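Local coordinates for hydrolase family protein (Deinococcus radiodurans R1, PDB 3CNH) that probably acts as a phosphatase of the haloacid dehalogenase-like superfamily, and binds a sodium ion, at residues A[14-28]-A[77-91]. Sequence-based numbering, arbitrary orientation.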
ATOM      1  N   VAL A  14      -3.798   3.095   5.920  1.00 35.19           N
ATOM      2  CA  VAL A  14      -4.398   4.412   5.670  1.00 33.38           C
ATOM      3  C   VAL A  14      -5.833   4.244   5.171  1.00 32.89           C
ATOM      4  O   VAL A  14      -6.810   4.463   5.913  1.00 34.10           O
ATOM      5  CB  VAL A  14      -3.526   5.243   4.717  1.00 34.17           C
ATOM      6  CG1 VAL A  14      -4.149   6.586   4.361  1.00 31.33           C
ATOM      7  CG2 VAL A  14      -2.137   5.498   5.344  1.00 35.95           C
ATOM      8  N   LEU A  15      -5.945   3.795   3.930  1.00 33.38           N
ATOM      9  CA  LEU A  15      -7.261   3.577   3.302  1.00 32.78           C
ATOM     10  C   LEU A  15      -7.880   2.236   3.692  1.00 32.38           C
ATOM     11  O   LEU A  15      -9.088   2.082   3.864  1.00 33.53           O
ATOM     12  CB  LEU A  15      -7.135   3.649   1.781  1.00 34.21           C
ATOM     13  CG  LEU A  15      -6.754   5.034   1.235  1.00 34.85           C
ATOM     14  CD1 LEU A  15      -6.403   4.951  -0.254  1.00 35.11           C
ATOM     15  CD2 LEU A  15      -7.867   6.045   1.521  1.00 34.69           C
ATOM     16  N   LEU A  16      -7.007   1.265   3.799  1.00 31.98           N
ATOM     17  CA  LEU A  16      -7.360  -0.113   4.171  1.00 32.56           C
ATOM     18  C   LEU A  16      -6.389  -0.600   5.207  1.00 34.44           C
ATOM     19  O   LEU A  16      -5.380   0.038   5.492  1.00 33.93           O
ATOM     20  CB  LEU A  16      -7.255  -1.044   2.952  1.00 34.06           C
ATOM     21  CG  LEU A  16      -8.016  -0.688   1.648  1.00 31.76           C
ATOM     22  CD1 LEU A  16      -7.663  -1.692   0.527  1.00 31.78           C
ATOM     23  CD2 LEU A  16      -9.517  -0.589   1.872  1.00 32.92           C
ATOM     24  N   THR A  17      -6.707  -1.756   5.759  1.00 35.34           N
ATOM     25  CA  THR A  17      -5.753  -2.438   6.634  1.00 34.81           C
ATOM     26  C   THR A  17      -4.559  -2.836   5.764  1.00 34.50           C
ATOM     27  O   THR A  17      -4.608  -2.788   4.543  1.00 34.30           O
ATOM     28  CB  THR A  17      -6.349  -3.732   7.244  1.00 36.35           C
ATOM     29  OG1 THR A  17      -6.811  -4.585   6.187  1.00 36.40           O
ATOM     30  CG2 THR A  17      -7.474  -3.403   8.185  1.00 37.03           C
ATOM     31  N   ASN A  18      -3.453  -3.204   6.389  1.00 35.29           N
ATOM     32  CA  ASN A  18      -2.340  -3.779   5.623  1.00 36.44           C
ATOM     33  C   ASN A  18      -2.823  -5.061   4.961  1.00 37.71           C
ATOM     34  O   ASN A  18      -3.799  -5.643   5.392  1.00 40.95           O
ATOM     35  CB  ASN A  18      -1.146  -4.053   6.503  1.00 35.18           C
ATOM     36  CG  ASN A  18      -0.505  -2.775   6.973  1.00 41.80           C
ATOM     37  OD1 ASN A  18      -0.334  -1.856   6.184  1.00 43.28           O
ATOM     38  ND2 ASN A  18      -0.209  -2.689   8.252  1.00 44.23           N
ATOM     39  N   GLY A  19      -2.191  -5.424   3.867  1.00 37.57           N
ATOM     40  CA  GLY A  19      -2.617  -6.610   3.124  1.00 37.58           C
ATOM     41  C   GLY A  19      -2.018  -7.911   3.607  1.00 36.38           C
ATOM     42  O   GLY A  19      -2.648  -8.957   3.574  1.00 35.80           O
ATOM     43  N   TRP A  20      -0.797  -7.826   4.091  1.00 36.59           N
ATOM     44  CA  TRP A  20      -0.061  -9.072   4.432  1.00 37.16           C
ATOM     45  C   TRP A  20       1.064  -8.776   5.421  1.00 38.65           C
ATOM     46  O   TRP A  20       2.228  -9.059   5.205  1.00 37.20           O
ATOM     47  CB  TRP A  20       0.426  -9.689   3.120  1.00 38.15           C
ATOM     48  CG  TRP A  20       0.862 -11.137   3.171  1.00 32.56           C
ATOM     49  CD1 TRP A  20       2.031 -11.643   2.655  1.00 36.83           C
ATOM     50  CD2 TRP A  20       0.151 -12.248   3.704  1.00 31.94           C
ATOM     51  NE1 TRP A  20       2.083 -12.975   2.846  1.00 34.66           N
ATOM     52  CE2 TRP A  20       0.941 -13.396   3.471  1.00 32.82           C
ATOM     53  CE3 TRP A  20      -1.075 -12.405   4.358  1.00 34.87           C
ATOM     54  CZ2 TRP A  20       0.565 -14.644   3.910  1.00 33.89           C
ATOM     55  CZ3 TRP A  20      -1.457 -13.663   4.767  1.00 37.03           C
ATOM     56  CH2 TRP A  20      -0.637 -14.769   4.550  1.00 37.92           C
ATOM     57  N   ASP A  21       0.658  -8.139   6.512  1.00 39.40           N
ATOM     58  CA  ASP A  21       1.577  -7.765   7.602  1.00 39.35           C
ATOM     59  C   ASP A  21       1.833  -8.900   8.560  1.00 38.42           C
ATOM     60  O   ASP A  21       1.267  -9.992   8.478  1.00 35.97           O
ATOM     61  CB  ASP A  21       1.122  -6.472   8.346  1.00 41.56           C
ATOM     62  CG  ASP A  21      -0.147  -6.659   9.217  1.00 44.50           C
ATOM     63  OD1 ASP A  21      -0.471  -7.795   9.655  1.00 44.26           O
ATOM     64  OD2 ASP A  21      -0.815  -5.618   9.522  1.00 45.60           O
ATOM     65  N   ARG A  22       2.735  -8.617   9.484  1.00 37.98           N
ATOM     66  CA  ARG A  22       3.164  -9.610  10.457  1.00 40.55           C
ATOM     67  C   ARG A  22       2.023 -10.290  11.186  1.00 41.03           C
ATOM     68  O   ARG A  22       1.983 -11.513  11.338  1.00 41.72           O
ATOM     69  CB  ARG A  22       4.138  -8.997  11.491  1.00 41.78           C
ATOM     70  N   GLU A  23       1.068  -9.482  11.610  1.00 42.29           N
ATOM     71  CA  GLU A  23      -0.017  -9.990  12.451  1.00 44.05           C
ATOM     72  C   GLU A  23      -0.956 -10.894  11.661  1.00 41.45           C
ATOM     73  O   GLU A  23      -1.374 -11.957  12.097  1.00 43.13           O
ATOM     74  CB  GLU A  23      -0.777  -8.828  13.117  1.00 46.17           C
ATOM     75  CG  GLU A  23       0.125  -7.972  14.036  1.00 54.12           C
ATOM     76  CD  GLU A  23       0.992  -6.876  13.329  1.00 64.69           C
ATOM     77  OE1 GLU A  23       0.924  -6.645  12.089  1.00 62.41           O
ATOM     78  OE2 GLU A  23       1.764  -6.209  14.063  1.00 77.12           O
ATOM     79  N   GLN A  24      -1.246 -10.451  10.464  1.00 38.79           N
ATOM     80  CA  GLN A  24      -2.103 -11.191   9.553  0.50 37.79           C
ATOM     81  C   GLN A  24      -1.465 -12.502   9.119  1.00 37.83           C
ATOM     82  O   GLN A  24      -2.116 -13.536   9.081  1.00 37.00           O
ATOM     83  CB  GLN A  24      -2.421 -10.338   8.344  0.50 36.66           C
ATOM     84  CG  GLN A  24      -3.279  -9.110   8.712  0.50 31.12           C
ATOM     85  CD  GLN A  24      -3.317  -8.127   7.617  0.50 34.66           C
ATOM     86  OE1 GLN A  24      -2.381  -8.057   6.832  0.50 38.37           O
ATOM     87  NE2 GLN A  24      -4.415  -7.328   7.534  0.50 31.44           N
ATOM     88  N   ARG A  25      -0.188 -12.423   8.806  1.00 38.25           N
ATOM     89  CA  ARG A  25       0.526 -13.669   8.389  1.00 37.20           C
ATOM     90  C   ARG A  25       0.498 -14.672   9.519  1.00 38.69           C
ATOM     91  O   ARG A  25       0.271 -15.876   9.319  1.00 37.65           O
ATOM     92  CB  ARG A  25       1.959 -13.385   7.910  1.00 35.82           C
ATOM     93  CG  ARG A  25       2.033 -12.464   6.719  1.00 37.92           C
ATOM     94  CD  ARG A  25       3.417 -12.464   6.082  1.00 39.99           C
ATOM     95  NE  ARG A  25       4.458 -12.198   7.060  1.00 41.36           N
ATOM     96  CZ  ARG A  25       4.913 -10.997   7.365  1.00 42.12           C
ATOM     97  NH1 ARG A  25       4.461  -9.913   6.772  1.00 44.00           N
ATOM     98  NH2 ARG A  25       5.854 -10.897   8.278  1.00 46.78           N
ATOM     99  N   ALA A  26       0.647 -14.164  10.738  1.00 40.39           N
ATOM    100  CA  ALA A  26       0.699 -15.028  11.931  1.00 42.18           C
ATOM    101  C   ALA A  26      -0.602 -15.783  12.070  1.00 43.56           C
ATOM    102  O   ALA A  26      -0.646 -16.976  12.358  1.00 45.35           O
ATOM    103  CB  ALA A  26       0.952 -14.186  13.223  1.00 44.07           C
ATOM    104  N   ASP A  27      -1.650 -15.042  11.814  1.00 43.98           N
ATOM    105  CA  ASP A  27      -3.012 -15.535  11.954  1.00 45.51           C
ATOM    106  C   ASP A  27      -3.276 -16.610  10.910  1.00 43.97           C
ATOM    107  O   ASP A  27      -3.733 -17.712  11.216  1.00 43.08           O
ATOM    108  CB  ASP A  27      -4.004 -14.397  11.738  1.00 46.57           C
ATOM    109  CG  ASP A  27      -5.449 -14.831  11.909  1.00 51.99           C
ATOM    110  OD1 ASP A  27      -5.706 -15.815  12.627  1.00 57.30           O
ATOM    111  OD2 ASP A  27      -6.340 -14.168  11.334  1.00 61.11           O
ATOM    112  N   VAL A  28      -2.991 -16.231   9.673  1.00 40.93           N
ATOM    113  CA  VAL A  28      -3.245 -17.131   8.530  1.00 38.90           C
ATOM    114  C   VAL A  28      -2.424 -18.417   8.633  1.00 38.14           C
ATOM    115  O   VAL A  28      -2.903 -19.522   8.350  1.00 37.50           O
ATOM    116  CB  VAL A  28      -3.078 -16.442   7.178  1.00 37.64           C
ATOM    117  CG1 VAL A  28      -3.221 -17.468   6.046  1.00 37.21           C
ATOM    118  CG2 VAL A  28      -4.134 -15.342   7.030  1.00 35.73           C
ATOM    119  N   PHE A  77      -5.311 -20.815  -0.155  1.00 34.38           N
ATOM    120  CA  PHE A  77      -4.431 -19.941   0.645  1.00 33.78           C
ATOM    121  C   PHE A  77      -4.576 -18.505   0.205  1.00 34.41           C
ATOM    122  O   PHE A  77      -4.651 -17.574   1.003  1.00 34.34           O
ATOM    123  CB  PHE A  77      -2.955 -20.405   0.558  1.00 33.80           C
ATOM    124  CG  PHE A  77      -2.080 -19.808   1.619  1.00 33.76           C
ATOM    125  CD1 PHE A  77      -1.375 -18.645   1.384  1.00 34.02           C
ATOM    126  CD2 PHE A  77      -1.988 -20.379   2.876  1.00 33.56           C
ATOM    127  CE1 PHE A  77      -0.580 -18.085   2.366  1.00 30.56           C
ATOM    128  CE2 PHE A  77      -1.164 -19.800   3.860  1.00 31.09           C
ATOM    129  CZ  PHE A  77      -0.498 -18.667   3.602  1.00 32.09           C
ATOM    130  N   ARG A  78      -4.610 -18.340  -1.099  1.00 34.84           N
ATOM    131  CA  ARG A  78      -4.722 -17.018  -1.686  0.50 36.14           C
ATOM    132  C   ARG A  78      -6.031 -16.335  -1.251  1.00 35.48           C
ATOM    133  O   ARG A  78      -6.061 -15.125  -0.970  1.00 36.26           O
ATOM    134  CB  ARG A  78      -4.571 -17.153  -3.197  0.50 37.44           C
ATOM    135  CG  ARG A  78      -4.242 -15.879  -3.907  0.50 43.04           C
ATOM    136  CD  ARG A  78      -5.407 -15.336  -4.549  0.50 48.76           C
ATOM    137  NE  ARG A  78      -5.822 -16.240  -5.604  0.50 54.12           N
ATOM    138  CZ  ARG A  78      -5.630 -15.981  -6.885  0.50 58.78           C
ATOM    139  NH1 ARG A  78      -6.029 -16.850  -7.804  0.50 61.29           N
ATOM    140  NH2 ARG A  78      -5.048 -14.845  -7.240  0.50 58.83           N
ATOM    141  N   ALA A  79      -7.085 -17.123  -1.149  1.00 35.07           N
ATOM    142  CA  ALA A  79      -8.396 -16.593  -0.745  1.00 36.12           C
ATOM    143  C   ALA A  79      -8.325 -15.982   0.639  1.00 35.58           C
ATOM    144  O   ALA A  79      -8.840 -14.886   0.889  1.00 36.13           O
ATOM    145  CB  ALA A  79      -9.482 -17.680  -0.770  1.00 37.78           C
ATOM    146  N   VAL A  80      -7.679 -16.708   1.539  1.00 33.08           N
ATOM    147  CA  VAL A  80      -7.567 -16.263   2.936  1.00 33.58           C
ATOM    148  C   VAL A  80      -6.624 -15.043   3.028  1.00 34.23           C
ATOM    149  O   VAL A  80      -6.845 -14.111   3.818  1.00 34.13           O
ATOM    150  CB  VAL A  80      -7.171 -17.424   3.887  1.00 33.69           C
ATOM    151  CG1 VAL A  80      -6.988 -16.900   5.307  1.00 33.42           C
ATOM    152  CG2 VAL A  80      -8.255 -18.534   3.856  1.00 34.84           C
HETATM  153  N   MSE A  81      -5.600 -15.017   2.186  1.00 33.93           N
HETATM  154  CA  MSE A  81      -4.712 -13.839   2.139  1.00 34.05           C
HETATM  155  C   MSE A  81      -5.545 -12.610   1.796  1.00 35.92           C
HETATM  156  O   MSE A  81      -5.498 -11.581   2.465  1.00 34.84           O
HETATM  157  CB  MSE A  81      -3.599 -13.975   1.086  1.00 36.32           C
HETATM  158  CG  MSE A  81      -2.574 -14.980   1.404  1.00 33.93           C
HETATM  159 SE   MSE A  81      -1.204 -15.115   0.017  0.75 34.83          SE
HETATM  160  CE  MSE A  81      -0.790 -13.282  -0.118  1.00 34.05           C
ATOM    161  N   GLU A  82      -6.356 -12.770   0.764  1.00 35.44           N
ATOM    162  CA  GLU A  82      -7.159 -11.655   0.235  1.00 38.06           C
ATOM    163  C   GLU A  82      -8.106 -11.101   1.290  1.00 37.01           C
ATOM    164  O   GLU A  82      -8.299  -9.875   1.447  1.00 37.81           O
ATOM    165  CB  GLU A  82      -7.889 -12.087  -1.045  1.00 37.06           C
ATOM    166  CG  GLU A  82      -6.920 -12.187  -2.195  1.00 42.59           C
ATOM    167  CD  GLU A  82      -7.550 -12.720  -3.465  1.00 42.09           C
ATOM    168  OE1 GLU A  82      -8.671 -13.266  -3.369  1.00 42.67           O
ATOM    169  OE2 GLU A  82      -6.892 -12.595  -4.520  1.00 50.59           O
ATOM    170  N   GLU A  83      -8.661 -12.016   2.049  1.00 36.63           N
ATOM    171  CA  GLU A  83      -9.625 -11.675   3.094  1.00 37.20           C
ATOM    172  C   GLU A  83      -9.092 -10.887   4.266  1.00 36.90           C
ATOM    173  O   GLU A  83      -9.880 -10.378   5.080  1.00 36.70           O
ATOM    174  CB  GLU A  83     -10.306 -12.922   3.635  1.00 38.75           C
ATOM    175  CG  GLU A  83     -11.176 -13.528   2.576  1.00 43.43           C
ATOM    176  CD  GLU A  83     -11.546 -14.925   2.898  1.00 49.10           C
ATOM    177  OE1 GLU A  83     -11.072 -15.440   3.940  1.00 46.57           O
ATOM    178  OE2 GLU A  83     -12.292 -15.511   2.088  1.00 51.06           O
ATOM    179  N   GLN A  84      -7.782 -10.780   4.351  1.00 36.10           N
ATOM    180  CA  GLN A  84      -7.153 -10.009   5.435  1.00 35.21           C
ATOM    181  C   GLN A  84      -7.389  -8.522   5.207  1.00 35.62           C
ATOM    182  O   GLN A  84      -7.277  -7.732   6.134  1.00 38.44           O
ATOM    183  CB  GLN A  84      -5.649 -10.244   5.540  1.00 36.35           C
ATOM    184  CG  GLN A  84      -5.314 -11.705   5.805  1.00 36.14           C
ATOM    185  CD  GLN A  84      -6.055 -12.237   6.960  1.00 39.21           C
ATOM    186  OE1 GLN A  84      -5.852 -11.788   8.086  1.00 45.48           O
ATOM    187  NE2 GLN A  84      -6.939 -13.221   6.714  1.00 39.30           N
ATOM    188  N   SER A  85      -7.720  -8.163   3.975  1.00 33.46           N
ATOM    189  CA  SER A  85      -7.910  -6.747   3.599  1.00 34.96           C
ATOM    190  C   SER A  85      -9.286  -6.285   4.002  1.00 35.98           C
ATOM    191  O   SER A  85     -10.284  -6.856   3.617  1.00 36.29           O
ATOM    192  CB  SER A  85      -7.688  -6.536   2.105  1.00 34.55           C
ATOM    193  OG  SER A  85      -6.315  -6.720   1.764  1.00 36.40           O
ATOM    194  N   GLN A  86      -9.297  -5.245   4.821  1.00 34.39           N
ATOM    195  CA  GLN A  86     -10.532  -4.663   5.307  1.00 34.45           C
ATOM    196  C   GLN A  86     -10.462  -3.122   5.214  1.00 33.88           C
ATOM    197  O   GLN A  86      -9.380  -2.542   5.173  1.00 33.34           O
ATOM    198  CB  GLN A  86     -10.742  -5.092   6.742  1.00 35.30           C
ATOM    199  CG  GLN A  86     -10.869  -6.612   6.892  1.00 39.95           C
ATOM    200  CD  GLN A  86     -12.137  -7.182   6.237  1.00 47.87           C
ATOM    201  OE1 GLN A  86     -13.177  -6.528   6.198  1.00 47.66           O
ATOM    202  NE2 GLN A  86     -12.056  -8.423   5.750  1.00 45.32           N
ATOM    203  N   PRO A  87     -11.613  -2.471   5.191  1.00 33.63           N
ATOM    204  CA  PRO A  87     -11.509  -1.029   5.071  1.00 35.25           C
ATOM    205  C   PRO A  87     -11.222  -0.305   6.347  1.00 36.79           C
ATOM    206  O   PRO A  87     -11.434  -0.821   7.444  1.00 37.69           O
ATOM    207  CB  PRO A  87     -12.942  -0.623   4.649  1.00 36.00           C
ATOM    208  CG  PRO A  87     -13.801  -1.667   5.214  1.00 37.10           C
ATOM    209  CD  PRO A  87     -13.003  -2.948   5.199  1.00 34.76           C
ATOM    210  N   ARG A  88     -10.704   0.903   6.167  1.00 38.63           N
ATOM    211  CA  ARG A  88     -10.569   1.894   7.252  0.50 38.62           C
ATOM    212  C   ARG A  88     -11.624   2.949   6.916  1.00 38.56           C
ATOM    213  O   ARG A  88     -11.330   3.934   6.253  1.00 36.78           O
ATOM    214  CB  ARG A  88      -9.180   2.517   7.282  0.50 38.47           C
ATOM    215  CG  ARG A  88      -8.102   1.574   7.726  0.50 41.70           C
ATOM    216  CD  ARG A  88      -8.182   1.327   9.213  0.50 43.19           C
ATOM    217  NE  ARG A  88      -7.223   0.306   9.601  0.50 41.68           N
ATOM    218  CZ  ARG A  88      -5.937   0.548   9.810  0.50 45.61           C
ATOM    219  NH1 ARG A  88      -5.482   1.780   9.672  0.50 43.75           N
ATOM    220  NH2 ARG A  88      -5.106  -0.436  10.132  0.50 42.10           N
ATOM    221  N   PRO A  89     -12.891   2.735   7.358  1.00 37.44           N
ATOM    222  CA  PRO A  89     -14.007   3.542   6.947  1.00 37.34           C
ATOM    223  C   PRO A  89     -13.892   5.047   6.979  1.00 35.42           C
ATOM    224  O   PRO A  89     -14.282   5.701   6.028  1.00 35.86           O
ATOM    225  CB  PRO A  89     -15.145   3.062   7.856  1.00 37.34           C
ATOM    226  CG  PRO A  89     -14.745   1.720   8.312  1.00 39.29           C
ATOM    227  CD  PRO A  89     -13.274   1.759   8.403  1.00 38.50           C
ATOM    228  N   GLU A  90     -13.375   5.588   8.068  1.00 35.86           N
ATOM    229  CA  GLU A  90     -13.327   7.046   8.195  1.00 36.55           C
ATOM    230  C   GLU A  90     -12.336   7.684   7.218  1.00 34.27           C
ATOM    231  O   GLU A  90     -12.613   8.741   6.634  1.00 34.73           O
ATOM    232  CB  GLU A  90     -13.037   7.491   9.633  1.00 38.40           C
ATOM    233  CG  GLU A  90     -14.045   7.012  10.677  1.00 45.68           C
ATOM    234  CD  GLU A  90     -13.591   7.317  12.116  1.00 56.25           C
ATOM    235  OE1 GLU A  90     -12.385   7.612  12.341  1.00 63.43           O
ATOM    236  OE2 GLU A  90     -14.438   7.249  13.030  1.00 64.54           O
ATOM    237  N   VAL A  91     -11.189   7.053   7.054  1.00 34.19           N
ATOM    238  CA  VAL A  91     -10.152   7.594   6.147  1.00 34.75           C
ATOM    239  C   VAL A  91     -10.612   7.426   4.701  1.00 36.20           C
ATOM    240  O   VAL A  91     -10.453   8.300   3.839  1.00 36.04           O
ATOM    241  CB  VAL A  91      -8.768   7.033   6.405  1.00 35.51           C
ATOM    242  CG1 VAL A  91      -7.823   7.548   5.344  1.00 34.72           C
ATOM    243  CG2 VAL A  91      -8.321   7.442   7.792  1.00 37.09           C
TER
HETATM  244  O   HOH W   1      -4.958  -8.943   2.145  1.00 27.80           O
HETATM  245  O   HOH W   2      -6.998  -7.680   8.839  1.00 48.55           O
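Three hydrogen bonds join Leu-15 and Thr-17 to Gln-86 and Arg-88, where the two segments run alongside each other with a single beta bridge between Leu-16 and Pro-87. Thr-17 N gives a nearly straight bond to Gln-86 O at 2.8 Å, and Arg-88 N reaches Leu-15 O from above the carbonyl plane. A threonine suits its place because OG1, set between its own backbone N and carbonyl carbon (chi1 55°), accepts from Gln-86 N at 2.9 Å. Pro-87, lacking an N-H, leaves this bonding to its neighbours. These paired crossings link the sheet-bearing core of the haloacid dehalogenase fold to its helical cap, to which helices 22-32 and 74-83 belong; Asn-18, on the first crossing, lies near the bound phosphate and sodium ions. Water extends the polar seam: one molecule donates to Gly-19 O and Met-81 O and accepts from Ser-85 OG, which also bonds Arg-118, while another bridges Gln-24 NE2 and Gln-84 O. Within the cap the contact turns apolar. The selenomethionine Met-81 lies across one face of the Trp-20 six-membered ring, CG in CH-pi contact 3.9 Å from its centroid and SE in Met-aromatic contact at 4.5 Å; Arg-25 CG covers the opposite face. Phe-77 meets the indole rim to rim, planes at 90°, and Val-28 places CG1 3.8 Å from Phe-77 CE2. Replacing Trp-20 with an alanine would probably open a gap between Met-81 and Arg-25 and leave Tyr-60 OH without its NE1 partner. Gln-84 folds back, chi2 -52°, and its NE2 donates to Val-80 O at 3.0 Å, while Val-28 CG2 packs against the amide.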